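Local coordinates for lytic chitin monooxygenase (Enterococcus faecalis, PDB 4A02), which uses copper to cleave glycosidic bonds in crystalline alpha- and beta-chitin oxidatively, speeding its depolymerization together with a chitinase, at residues A[58-62]-A[63-67]. Numbering follows the deposited sequence.
Sequences LDEQT and ATRWH
Trp66 turns its indole back toward the backbone of Leu58 and Glu60, with CZ2 3.6 Å from Leu58 O and CH2 near Leu58 CA. The pyrrole nitrogen does the anchoring: Trp66 NE1 donates to Glu60 O at 2.9 Å. That carbonyl oxygen lies in the ring plane, whereas the N-H arrives about 40° out of the carbonyl plane. Arg65, the residue before, lies over the indole, its CG 3.4 Å above the centre of the Trp66 ring. With CG anti to the backbone N (chi1 -173°) and a bend at chi2, the arginine chain runs across the tryptophan and sets one face of its guanidinium over the rim atom CH2. From there it grips Glu60 side-on in a salt bridge, Arg65 NE and NH2 both donating to the single oxygen Glu60 OE1, each at 3.0 Å. The two groups do not lie flat together; carboxylate and guanidinium planes are 63° apart, and both nitrogens come from the same face of the carboxylate. Residues 62-65 form a type I beta turn about Ala63 and Thr64, closed by a weak bond from Arg65 N to Thr62 O at 3.5 Å. Within it Thr62 OG1 accepts from Thr64 N at 3.2 Å, an ST turn. Arg65 NH2 also reaches Asn24 O and NH1 reaches Thr23 O, so the guanidinium pins this chain reversal to a neighbouring loop. The whole turn belongs to the long connection between strands 36-38 and 69-71 of the chitin-binding type-4 (AA10) domain, away from the copper-binding histidines His1 and His86. Arg10 makes a cation-pi contact with Trp66 and also donates to Leu58 O. A water bridges the base of the turn, donating to Thr62 O at 2.8 Å and accepting from Trp66 N.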
loop_
_atom_site.group_PDB
_atom_site.type_symbol
_atom_site.label_atom_id
_atom_site.label_comp_id
_atom_site.label_asym_id
_atom_site.label_seq_id
_atom_site.Cartn_x
_atom_site.Cartn_y
_atom_site.Cartn_z
ATOM N N LEU A 58 11.778 -3.047 -2.180
ATOM C CA LEU A 58 10.331 -3.245 -2.211
ATOM C C LEU A 58 9.794 -3.443 -3.617
ATOM O O LEU A 58 8.712 -4.008 -3.779
ATOM C CB LEU A 58 9.606 -2.051 -1.589
ATOM C CG LEU A 58 9.642 -1.994 -0.057
ATOM C CD1 LEU A 58 9.143 -0.621 0.386
ATOM C CD2 LEU A 58 8.773 -3.083 0.560
ATOM N N ASP A 59 10.483 -2.913 -4.644
ATOM C CA ASP A 59 10.014 -3.035 -5.994
ATOM C C ASP A 59 10.306 -4.392 -6.590
ATOM O O ASP A 59 9.828 -4.675 -7.709
ATOM C CB ASP A 59 10.637 -1.943 -6.861
ATOM C CG ASP A 59 10.228 -0.555 -6.437
ATOM O OD1 ASP A 59 9.048 -0.348 -6.115
ATOM O OD2 ASP A 59 11.125 0.347 -6.458
ATOM N N GLU A 60 11.047 -5.239 -5.908
ATOM C CA GLU A 60 11.253 -6.588 -6.411
ATOM C C GLU A 60 9.889 -7.277 -6.483
ATOM O O GLU A 60 8.972 -6.981 -5.734
ATOM C CB GLU A 60 12.252 -7.317 -5.499
ATOM C CG GLU A 60 13.622 -6.659 -5.632
ATOM C CD GLU A 60 14.708 -7.188 -4.737
ATOM O OE1 GLU A 60 14.560 -8.310 -4.204
ATOM O OE2 GLU A 60 15.737 -6.469 -4.614
ATOM N N GLN A 61 9.761 -8.201 -7.440
ATOM C CA GLN A 61 8.449 -8.796 -7.695
ATOM C C GLN A 61 8.626 -10.191 -8.285
ATOM O O GLN A 61 9.048 -10.352 -9.433
ATOM C CB GLN A 61 7.636 -7.897 -8.633
ATOM C CG GLN A 61 6.182 -8.299 -8.772
ATOM C CD GLN A 61 5.463 -8.408 -7.451
ATOM O OE1 GLN A 61 5.301 -7.401 -6.750
ATOM N NE2 GLN A 61 5.001 -9.600 -7.088
ATOM N N THR A 62 8.331 -11.188 -7.461
ATOM C CA THR A 62 8.222 -12.574 -7.884
ATOM C C THR A 62 6.991 -13.142 -7.206
ATOM O O THR A 62 6.474 -12.580 -6.241
ATOM C CB THR A 62 9.452 -13.458 -7.554
ATOM O OG1 THR A 62 9.348 -13.789 -6.180
ATOM C CG2 THR A 62 10.760 -12.755 -7.814
ATOM N N ALA A 63 6.564 -14.320 -7.669
ATOM C CA ALA A 63 5.404 -14.949 -7.053
ATOM C C ALA A 63 5.631 -15.376 -5.628
ATOM O O ALA A 63 4.641 -15.566 -4.889
ATOM C CB ALA A 63 5.021 -16.195 -7.893
ATOM N N THR A 64 6.838 -15.553 -5.186
ATOM C CA THR A 64 7.168 -16.036 -3.859
ATOM C C THR A 64 7.898 -15.002 -2.989
ATOM O O THR A 64 8.214 -15.313 -1.835
ATOM C CB THR A 64 7.975 -17.323 -3.908
ATOM O OG1 THR A 64 9.173 -17.111 -4.600
ATOM C CG2 THR A 64 7.143 -18.406 -4.617
ATOM N N ARG A 65 8.149 -13.799 -3.474
ATOM C CA ARG A 65 8.980 -12.857 -2.767
ATOM C C ARG A 65 8.371 -12.371 -1.451
ATOM O O ARG A 65 9.103 -12.080 -0.513
ATOM C CB ARG A 65 9.263 -11.656 -3.677
ATOM C CG ARG A 65 10.239 -10.622 -3.183
ATOM C CD ARG A 65 11.682 -11.142 -3.097
ATOM N NE ARG A 65 12.592 -10.037 -2.769
ATOM C CZ ARG A 65 12.680 -9.497 -1.554
ATOM N NH1 ARG A 65 12.118 -10.077 -0.525
ATOM N NH2 ARG A 65 13.370 -8.435 -1.416
ATOM N N TRP A 66 7.049 -12.185 -1.429
ATOM C CA TRP A 66 6.385 -11.442 -0.384
ATOM C C TRP A 66 5.325 -12.273 0.306
ATOM O O TRP A 66 4.648 -13.113 -0.297
ATOM C CB TRP A 66 5.721 -10.180 -0.977
ATOM C CG TRP A 66 6.628 -9.328 -1.758
ATOM C CD1 TRP A 66 6.564 -9.014 -3.077
ATOM C CD2 TRP A 66 7.818 -8.635 -1.269
ATOM N NE1 TRP A 66 7.588 -8.185 -3.460
ATOM C CE2 TRP A 66 8.375 -7.941 -2.353
ATOM C CE3 TRP A 66 8.456 -8.570 -0.015
ATOM C CZ2 TRP A 66 9.531 -7.165 -2.234
ATOM C CZ3 TRP A 66 9.583 -7.808 0.091
ATOM C CH2 TRP A 66 10.114 -7.125 -0.992
ATOM N N HIS A 67 5.120 -11.999 1.612
ATOM C CA HIS A 67 4.056 -12.641 2.370
ATOM C C HIS A 67 2.696 -12.037 1.977
ATOM O O HIS A 67 2.550 -10.827 1.864
ATOM C CB HIS A 67 4.296 -12.442 3.874
ATOM C CG HIS A 67 5.382 -13.303 4.380
ATOM N ND1 HIS A 67 6.717 -12.993 4.153
ATOM C CD2 HIS A 67 5.386 -14.448 5.058
ATOM C CE1 HIS A 67 7.468 -13.927 4.701
ATOM N NE2 HIS A 67 6.698 -14.841 5.240
HETATM O O HOH W 1 5.197 -12.409 -3.762
#